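PDB 3MZY: RNA polymerase sigma-H factor from Fusobacterium nucleatum subsp. nucleatum, which probably acts as a sigma-70 family initiation factor, directing RNA polymerase to specific promoter sites and leaving once transcription has begun. Local coordinates for residues K26-F29 and S30-A33; V117-Y120 and L121-Y125; N137-S140 and I141-I145. One frame throughout, in Å; residues are numbered along the deposited sequence.

Overall arrangement
The three contacts are local, each made within a few residues of chain, and together they mark two helix starts and one helix end. Interaction 1 begins helix 29-50, interaction 2 ends helix 112-121 and interaction 3 begins helix 138-159. Their centres lie 13 to 14 Å apart. Interactions 1 and 3 meet through a probable hydrogen bond, Ser30 OG to Asp142 OD1 at 3.1 Å, beside which Phe29 packs on Ile145. Interactions 2 and 3 meet through apolar side chains, Val117 CG2 lying 3.5 Å from Thr144 CG2. Interactions 1 and 2 do not touch, their nearest atoms being about 5 Å apart; Ile145 reaches both.

Interaction 1. Residues K26-F29 and S30-A33; sequences KSSF and SSFA
Phe29 and Ala33, one turn apart at the start of helix 29-50, meet with the methyl over the ring: Ala33 CB lies 4.2 Å from the ring centroid, 23° off the normal, in a CH-pi contact displaced toward the CE2-CZ rim. The ring gets there because CG stands anti to the backbone N (chi1 173°), directing it along the helix with one face to the methyl. The backbone bond Ala33 N to Phe29 O, 2.8 Å, joins the same two residues. On another side of the turn Ser28 and Ser31 meet through their hydroxyls. Ser28 is the N-cap residue, and its OG lies 2.9 Å from Ser31 OG in a hydrogen bond whose donor may be either. Each OG is folded between its own N and carbonyl carbon, which brings the two together. Ser28 O accepts twice, from Ser27 OG at 3.0 Å and from Phe32 N at 3.2 Å, the donors arriving from opposite faces of the carbonyl plane. Ala18 of helix 8-21 packs against Phe29, Phe32 and Ala33, and Tyr22 meets the Phe29 ring edge-to-face. The helix start, within sigma-70 region 2, is thus divided chemically: the Ser28-Ser31 hydroxyl pair and the Ser28 carbonyl tie the cap to the first turn, while ring and methyl form an apolar patch against helix 8-21, and Phe29 also packs on helix 138-159.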
ATOM      1  N   LYS A  26      -9.257   7.762 -13.984  1.00102.77           N
ATOM      2  CA  LYS A  26     -10.441   7.338 -13.232  1.00100.98           C
ATOM      3  C   LYS A  26     -10.621   8.052 -11.878  1.00 98.34           C
ATOM      4  O   LYS A  26     -11.754   8.279 -11.448  1.00100.30           O
ATOM      5  CB  LYS A  26     -10.466   5.814 -13.071  1.00 97.64           C
ATOM      6  N   SER A  27      -9.516   8.407 -11.220  1.00 94.90           N
ATOM      7  CA  SER A  27      -9.549   9.137  -9.936  1.00 93.89           C
ATOM      8  C   SER A  27      -8.141   9.471  -9.437  1.00 91.37           C
ATOM      9  O   SER A  27      -7.149   9.112 -10.072  1.00 89.79           O
ATOM     10  CB  SER A  27     -10.272   8.324  -8.854  1.00 90.99           C
ATOM     11  OG  SER A  27      -9.411   7.333  -8.311  1.00 85.79           O
ATOM     12  N   SER A  28      -8.069  10.145  -8.287  1.00 82.78           N
ATOM     13  CA  SER A  28      -6.803  10.411  -7.610  1.00 80.33           C
ATOM     14  C   SER A  28      -6.238   9.098  -7.076  1.00 71.04           C
ATOM     15  O   SER A  28      -6.991   8.161  -6.777  1.00 67.70           O
ATOM     16  CB  SER A  28      -6.995  11.419  -6.469  1.00 84.57           C
ATOM     17  OG  SER A  28      -7.320  10.779  -5.241  1.00 79.27           O
ATOM     18  N   PHE A  29      -4.920   9.019  -6.951  1.00 69.19           N
ATOM     19  CA  PHE A  29      -4.334   7.774  -6.516  1.00 62.92           C
ATOM     20  C   PHE A  29      -4.686   7.490  -5.055  1.00 59.65           C
ATOM     21  O   PHE A  29      -4.994   6.354  -4.700  1.00 55.90           O
ATOM     22  CB  PHE A  29      -2.813   7.695  -6.759  1.00 64.70           C
ATOM     23  CG  PHE A  29      -2.196   6.462  -6.155  1.00 60.31           C
ATOM     24  CD1 PHE A  29      -2.495   5.197  -6.665  1.00 56.53           C
ATOM     25  CD2 PHE A  29      -1.398   6.549  -5.031  1.00 59.70           C
ATOM     26  CE1 PHE A  29      -1.977   4.046  -6.079  1.00 56.37           C
ATOM     27  CE2 PHE A  29      -0.880   5.393  -4.431  1.00 58.66           C
ATOM     28  CZ  PHE A  29      -1.170   4.140  -4.961  1.00 56.21           C
ATOM     29  N   SER A  30      -4.660   8.533  -4.229  1.00 62.42           N
ATOM     30  CA  SER A  30      -5.002   8.433  -2.807  1.00 60.46           C
ATOM     31  C   SER A  30      -6.319   7.706  -2.576  1.00 59.35           C
ATOM     32  O   SER A  30      -6.391   6.815  -1.729  1.00 56.91           O
ATOM     33  CB  SER A  30      -5.059   9.816  -2.153  1.00 65.09           C
ATOM     34  OG  SER A  30      -3.764  10.239  -1.744  1.00 67.10           O
ATOM     35  N   SER A  31      -7.353   8.064  -3.330  1.00 63.19           N
ATOM     36  CA  SER A  31      -8.640   7.400  -3.150  1.00 64.90           C
ATOM     37  C   SER A  31      -8.657   5.997  -3.755  1.00 62.50           C
ATOM     38  O   SER A  31      -9.354   5.112  -3.270  1.00 63.55           O
ATOM     39  CB  SER A  31      -9.798   8.257  -3.675  1.00 71.83           C
ATOM     40  OG  SER A  31      -9.480   8.811  -4.932  1.00 74.78           O
ATOM     41  N   PHE A  32      -7.868   5.774  -4.799  1.00 61.83           N
ATOM     42  CA  PHE A  32      -7.816   4.431  -5.378  1.00 60.82           C
ATOM     43  C   PHE A  32      -7.123   3.480  -4.404  1.00 58.21           C
ATOM     44  O   PHE A  32      -7.568   2.347  -4.201  1.00 60.47           O
ATOM     45  CB  PHE A  32      -7.173   4.404  -6.785  1.00 61.26           C
ATOM     46  CG  PHE A  32      -7.214   3.032  -7.442  1.00 62.87           C
ATOM     47  CD1 PHE A  32      -8.439   2.452  -7.813  1.00 66.39           C
ATOM     48  CD2 PHE A  32      -6.032   2.306  -7.668  1.00 62.87           C
ATOM     49  CE1 PHE A  32      -8.490   1.174  -8.411  1.00 68.55           C
ATOM     50  CE2 PHE A  32      -6.071   1.036  -8.268  1.00 65.54           C
ATOM     51  CZ  PHE A  32      -7.305   0.471  -8.640  1.00 68.41           C
ATOM     52  N   ALA A  33      -6.064   3.962  -3.777  1.00 55.51           N
ATOM     53  CA  ALA A  33      -5.338   3.170  -2.801  1.00 55.18           C
ATOM     54  C   ALA A  33      -6.235   2.808  -1.621  1.00 55.62           C
ATOM     55  O   ALA A  33      -6.269   1.650  -1.183  1.00 57.86           O
ATOM     56  CB  ALA A  33      -4.092   3.907  -2.342  1.00 54.40           C
TER

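Interaction 2. Residues V117-Y120 and L121-Y125; sequences VLTY and LIRGY
A Schellman motif ends helix 112-121, with Gly124, at positive phi (82°), as its C-prime residue. Tyr125 N returns to Tyr120 O at 3.2 Å, and inside that bond Gly124 N reaches Leu121 O at 3.0 Å, closing a type I turn from Leu121 to Gly124. Arg123 N adds a weak bond to Tyr120 O. Past the glycine, the side chain of Tyr125 comes back against Tyr120. The rings form an offset edge-to-face pair, centroids 5.9 Å apart and planes at 70°, with the CD2 edge of Tyr120 toward the Tyr125 face. Thr119 CG2 lies over the centre of one face of the Tyr120 ring. Arg123 runs alongside Thr119, pointing the same way; extended from CG to NE, it bends at its end (chi4 75°) to bring NH1 to Thr119 O at 3.0 Å. The carbonyl oxygen sits at the guanidinium edge, slightly out of its plane. Thr119 OG1 turns instead to Lys115 O. On the apolar side Leu118 CD1 touches Ile122 CG2 at 3.8 Å, near helix 8-21, where Leu118 and Leu121 rest on Leu15 and Ile122 on Val8. Gly124 O accepts a hydrogen bond from Arg38 NH2 of helix 29-50. The carbonyls at the helix end would otherwise lack helical N-H partners; here Thr119 O is met by a guanidinium and Tyr120 O by backbone N-H groups, and the positive charge of Arg123 would probably interact favourably with the negative end of the helix dipole.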
ATOM      1  N   VAL A 117       3.322   7.655   7.109  1.00 44.85           N
ATOM      2  CA  VAL A 117       2.160   7.672   6.228  1.00 44.51           C
ATOM      3  C   VAL A 117       1.756   6.254   5.810  1.00 42.61           C
ATOM      4  O   VAL A 117       0.581   5.879   5.872  1.00 44.60           O
ATOM      5  CB  VAL A 117       2.405   8.583   4.984  1.00 44.10           C
ATOM      6  CG1 VAL A 117       1.353   8.324   3.887  1.00 44.25           C
ATOM      7  CG2 VAL A 117       2.395  10.069   5.395  1.00 47.61           C
ATOM      8  N   LEU A 118       2.742   5.467   5.396  1.00 40.98           N
ATOM      9  CA  LEU A 118       2.526   4.076   4.985  1.00 40.24           C
ATOM     10  C   LEU A 118       1.809   3.294   6.076  1.00 42.11           C
ATOM     11  O   LEU A 118       0.827   2.606   5.803  1.00 43.58           O
ATOM     12  CB  LEU A 118       3.873   3.418   4.659  1.00 40.05           C
ATOM     13  CG  LEU A 118       3.867   1.972   4.162  1.00 42.30           C
ATOM     14  CD1 LEU A 118       3.129   1.866   2.806  1.00 42.06           C
ATOM     15  CD2 LEU A 118       5.301   1.404   4.068  1.00 42.40           C
ATOM     16  N   THR A 119       2.309   3.409   7.306  1.00 43.22           N
ATOM     17  CA  THR A 119       1.710   2.762   8.470  1.00 46.77           C
ATOM     18  C   THR A 119       0.188   2.942   8.508  1.00 48.72           C
ATOM     19  O   THR A 119      -0.548   1.992   8.761  1.00 51.96           O
ATOM     20  CB  THR A 119       2.367   3.301   9.775  1.00 49.90           C
ATOM     21  OG1 THR A 119       3.731   2.845   9.831  1.00 51.11           O
ATOM     22  CG2 THR A 119       1.619   2.864  11.032  1.00 54.25           C
ATOM     23  N   TYR A 120      -0.295   4.150   8.261  1.00 45.23           N
ATOM     24  CA  TYR A 120      -1.746   4.363   8.363  1.00 45.99           C
ATOM     25  C   TYR A 120      -2.480   4.035   7.096  1.00 45.07           C
ATOM     26  O   TYR A 120      -3.639   3.625   7.153  1.00 46.02           O
ATOM     27  CB  TYR A 120      -2.089   5.756   8.876  1.00 46.79           C
ATOM     28  CG  TYR A 120      -1.568   5.912  10.268  1.00 48.48           C
ATOM     29  CD1 TYR A 120      -0.372   6.599  10.516  1.00 45.39           C
ATOM     30  CD2 TYR A 120      -2.240   5.308  11.351  1.00 49.81           C
ATOM     31  CE1 TYR A 120       0.122   6.721  11.814  1.00 48.72           C
ATOM     32  CE2 TYR A 120      -1.755   5.417  12.658  1.00 50.53           C
ATOM     33  CZ  TYR A 120      -0.580   6.117  12.879  1.00 50.84           C
ATOM     34  OH  TYR A 120      -0.102   6.216  14.158  1.00 52.69           O
ATOM     35  N   LEU A 121      -1.780   4.189   5.974  1.00 44.24           N
ATOM     36  CA  LEU A 121      -2.311   3.890   4.673  1.00 44.50           C
ATOM     37  C   LEU A 121      -2.690   2.423   4.573  1.00 45.09           C
ATOM     38  O   LEU A 121      -3.819   2.096   4.171  1.00 46.02           O
ATOM     39  CB  LEU A 121      -1.281   4.231   3.609  1.00 45.05           C
ATOM     40  CG  LEU A 121      -1.730   4.222   2.146  1.00 46.44           C
ATOM     41  CD1 LEU A 121      -2.857   5.238   1.887  1.00 46.05           C
ATOM     42  CD2 LEU A 121      -0.525   4.492   1.252  1.00 47.24           C
ATOM     43  N   ILE A 122      -1.766   1.542   4.969  1.00 44.62           N
ATOM     44  CA  ILE A 122      -2.017   0.103   4.895  1.00 45.27           C
ATOM     45  C   ILE A 122      -3.003  -0.399   5.936  1.00 45.36           C
ATOM     46  O   ILE A 122      -3.458  -1.539   5.853  1.00 46.85           O
ATOM     47  CB  ILE A 122      -0.705  -0.753   4.918  1.00 46.29           C
ATOM     48  CG1 ILE A 122      -0.069  -0.740   6.323  1.00 46.77           C
ATOM     49  CG2 ILE A 122       0.213  -0.331   3.766  1.00 45.62           C
ATOM     50  CD1 ILE A 122       1.375  -1.280   6.436  1.00 47.13           C
ATOM     51  N   ARG A 123      -3.353   0.445   6.900  1.00 45.07           N
ATOM     52  CA  ARG A 123      -4.425   0.098   7.848  1.00 45.63           C
ATOM     53  C   ARG A 123      -5.777   0.731   7.446  1.00 45.34           C
ATOM     54  O   ARG A 123      -6.714   0.777   8.250  1.00 45.20           O
ATOM     55  CB  ARG A 123      -4.026   0.481   9.280  1.00 46.99           C
ATOM     56  CG  ARG A 123      -2.941  -0.389   9.872  1.00 47.95           C
ATOM     57  CD  ARG A 123      -2.309   0.252  11.117  1.00 48.99           C
ATOM     58  NE  ARG A 123      -1.372  -0.656  11.784  1.00 51.60           N
ATOM     59  CZ  ARG A 123      -0.143  -0.964  11.343  1.00 52.31           C
ATOM     60  NH1 ARG A 123       0.335  -0.449  10.206  1.00 49.13           N
ATOM     61  NH2 ARG A 123       0.618  -1.801  12.041  1.00 53.14           N
ATOM     62  N   GLY A 124      -5.855   1.249   6.216  1.00 44.98           N
ATOM     63  CA  GLY A 124      -7.141   1.640   5.625  1.00 45.44           C
ATOM     64  C   GLY A 124      -7.666   3.004   6.036  1.00 47.11           C
ATOM     65  O   GLY A 124      -8.889   3.261   5.993  1.00 48.07           O
ATOM     66  N   TYR A 125      -6.743   3.880   6.440  1.00 42.69           N
ATOM     67  CA  TYR A 125      -7.057   5.248   6.800  1.00 40.01           C
ATOM     68  C   TYR A 125      -6.950   6.114   5.556  1.00 41.79           C
ATOM     69  O   TYR A 125      -6.059   5.906   4.732  1.00 43.82           O
ATOM     70  CB  TYR A 125      -6.089   5.726   7.872  1.00 38.73           C
ATOM     71  CG  TYR A 125      -6.347   5.083   9.206  1.00 38.50           C
ATOM     72  CD1 TYR A 125      -7.448   5.451   9.965  1.00 38.03           C
ATOM     73  CD2 TYR A 125      -5.514   4.066   9.684  1.00 40.35           C
ATOM     74  CE1 TYR A 125      -7.702   4.842  11.188  1.00 39.03           C
ATOM     75  CE2 TYR A 125      -5.749   3.466  10.904  1.00 40.79           C
ATOM     76  CZ  TYR A 125      -6.846   3.857  11.644  1.00 39.85           C
ATOM     77  OH  TYR A 125      -7.101   3.245  12.831  1.00 42.00           O
TER

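Interaction 3. Residues N137-S140 and I141-I145; sequences NLKS and IDNTI
Ser140 O takes two bonds from one residue, Thr144. The hydroxyl OG1 donates at 2.9 Å, while the backbone N of Thr144 is 3.3 Å from the same oxygen and stands above the carbonyl plane, 37° out of it. Thr144 OG1 lies anti to its carbonyl carbon and beside its N (chi1 -65°), a setting that brings the hydroxyl back over the preceding turn; the methyl CG2 is left to pack on Val117. Straighter backbone bonds run alongside: Asp142 N meets Leu138 O at 3.0 Å with an N-H...O angle of 169°, and Asn143 N meets Lys139 O, also at 3.0 Å. Asn143 folds its amide back against Lys139, ND2 lying 3.7 Å from the aliphatic CG. Asn137 occupies the N-cap position, and its carbonyl oxygen receives Ile141 N at 3.3 Å. This first part of helix 138-159 packs on three other helices, while Lys139 and Asn143 are exposed. Ser140, Ile141 and Thr144 lean on Phe113 of helix 112-121, Leu138 and Ile141 on helix 127-134, and Asp142 OD1 is probably hydrogen-bonded to Ser30 OG of helix 29-50, close to where Ile145 packs on Phe29.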
ATOM      1  N   ASN A 137      -0.734  18.838   6.879  1.00 55.59           N
ATOM      2  CA  ASN A 137      -1.787  19.264   5.955  1.00 57.59           C
ATOM      3  C   ASN A 137      -2.050  18.265   4.825  1.00 56.51           C
ATOM      4  O   ASN A 137      -1.193  17.446   4.500  1.00 55.12           O
ATOM      5  CB  ASN A 137      -1.636  20.725   5.492  1.00 62.44           C
ATOM      6  CG  ASN A 137      -0.462  20.959   4.548  1.00 64.58           C
ATOM      7  OD1 ASN A 137      -0.168  22.115   4.198  1.00 70.03           O
ATOM      8  ND2 ASN A 137       0.205  19.895   4.126  1.00 60.51           N
ATOM      9  N   LEU A 138      -3.259  18.303   4.283  1.00 59.69           N
ATOM     10  CA  LEU A 138      -3.702  17.378   3.239  1.00 60.61           C
ATOM     11  C   LEU A 138      -2.711  17.233   2.085  1.00 59.55           C
ATOM     12  O   LEU A 138      -2.390  16.119   1.691  1.00 58.54           O
ATOM     13  CB  LEU A 138      -5.085  17.796   2.707  1.00 66.79           C
ATOM     14  CG  LEU A 138      -6.390  17.280   3.351  1.00 70.71           C
ATOM     15  CD1 LEU A 138      -6.418  17.302   4.891  1.00 67.31           C
ATOM     16  CD2 LEU A 138      -7.601  18.038   2.803  1.00 78.98           C
ATOM     17  N   LYS A 139      -2.230  18.357   1.556  1.00 61.64           N
ATOM     18  CA  LYS A 139      -1.397  18.356   0.355  1.00 62.30           C
ATOM     19  C   LYS A 139      -0.138  17.563   0.618  1.00 57.41           C
ATOM     20  O   LYS A 139       0.329  16.806  -0.223  1.00 57.09           O
ATOM     21  CB  LYS A 139      -1.018  19.780  -0.033  1.00 66.73           C
ATOM     22  CG  LYS A 139      -0.174  19.882  -1.288  1.00 69.42           C
ATOM     23  CD  LYS A 139       0.397  21.289  -1.443  1.00 77.67           C
ATOM     24  CE  LYS A 139       0.567  21.672  -2.910  1.00 84.15           C
ATOM     25  NZ  LYS A 139      -0.630  22.408  -3.412  1.00 94.56           N
ATOM     26  N   SER A 140       0.401  17.753   1.807  1.00 55.33           N
ATOM     27  CA  SER A 140       1.626  17.116   2.206  1.00 53.83           C
ATOM     28  C   SER A 140       1.472  15.594   2.289  1.00 52.38           C
ATOM     29  O   SER A 140       2.406  14.865   1.970  1.00 53.18           O
ATOM     30  CB  SER A 140       2.073  17.712   3.528  1.00 54.67           C
ATOM     31  OG  SER A 140       2.584  16.727   4.380  1.00 58.29           O
ATOM     32  N   ILE A 141       0.296  15.123   2.704  1.00 51.34           N
ATOM     33  CA  ILE A 141       0.056  13.693   2.829  1.00 51.97           C
ATOM     34  C   ILE A 141      -0.124  13.098   1.436  1.00 53.90           C
ATOM     35  O   ILE A 141       0.417  12.041   1.109  1.00 55.90           O
ATOM     36  CB  ILE A 141      -1.192  13.394   3.728  1.00 52.99           C
ATOM     37  CG1 ILE A 141      -0.947  13.842   5.176  1.00 50.14           C
ATOM     38  CG2 ILE A 141      -1.599  11.903   3.665  1.00 55.36           C
ATOM     39  CD1 ILE A 141       0.322  13.322   5.791  1.00 49.66           C
ATOM     40  N   ASP A 142      -0.895  13.804   0.623  1.00 54.26           N
ATOM     41  CA  ASP A 142      -1.173  13.392  -0.725  1.00 57.39           C
ATOM     42  C   ASP A 142       0.109  13.215  -1.532  1.00 54.66           C
ATOM     43  O   ASP A 142       0.251  12.246  -2.268  1.00 55.18           O
ATOM     44  CB  ASP A 142      -2.072  14.421  -1.387  1.00 65.67           C
ATOM     45  CG  ASP A 142      -2.517  13.997  -2.751  1.00 74.57           C
ATOM     46  OD1 ASP A 142      -3.367  13.087  -2.837  1.00 80.58           O
ATOM     47  OD2 ASP A 142      -2.017  14.577  -3.738  1.00 80.77           O
ATOM     48  N   ASN A 143       1.033  14.156  -1.373  1.00 53.36           N
ATOM     49  CA  ASN A 143       2.305  14.133  -2.068  1.00 52.80           C
ATOM     50  C   ASN A 143       3.206  13.000  -1.595  1.00 48.71           C
ATOM     51  O   ASN A 143       4.022  12.480  -2.378  1.00 49.56           O
ATOM     52  CB  ASN A 143       3.018  15.475  -1.895  1.00 55.62           C
ATOM     53  CG  ASN A 143       2.394  16.586  -2.720  1.00 64.06           C
ATOM     54  OD1 ASN A 143       1.681  16.341  -3.698  1.00 68.73           O
ATOM     55  ND2 ASN A 143       2.680  17.825  -2.340  1.00 69.93           N
ATOM     56  N   THR A 144       3.066  12.646  -0.317  1.00 46.13           N
ATOM     57  CA  THR A 144       3.801  11.538   0.286  1.00 46.47           C
ATOM     58  C   THR A 144       3.302  10.185  -0.240  1.00 47.13           C
ATOM     59  O   THR A 144       4.098   9.336  -0.632  1.00 49.60           O
ATOM     60  CB  THR A 144       3.699  11.580   1.825  1.00 48.74           C
ATOM     61  OG1 THR A 144       4.356  12.758   2.289  1.00 51.10           O
ATOM     62  CG2 THR A 144       4.353  10.345   2.480  1.00 52.65           C
ATOM     63  N   ILE A 145       1.991   9.995  -0.245  1.00 47.71           N
ATOM     64  CA  ILE A 145       1.367   8.814  -0.833  1.00 51.02           C
ATOM     65  C   ILE A 145       1.826   8.672  -2.285  1.00 53.52           C
ATOM     66  O   ILE A 145       2.025   7.560  -2.775  1.00 57.69           O
ATOM     67  CB  ILE A 145      -0.167   8.927  -0.779  1.00 53.63           C
ATOM     68  CG1 ILE A 145      -0.653   8.772   0.669  1.00 53.72           C
ATOM     69  CG2 ILE A 145      -0.828   7.916  -1.702  1.00 60.11           C
ATOM     70  CD1 ILE A 145      -2.152   8.994   0.886  1.00 53.41           C
TER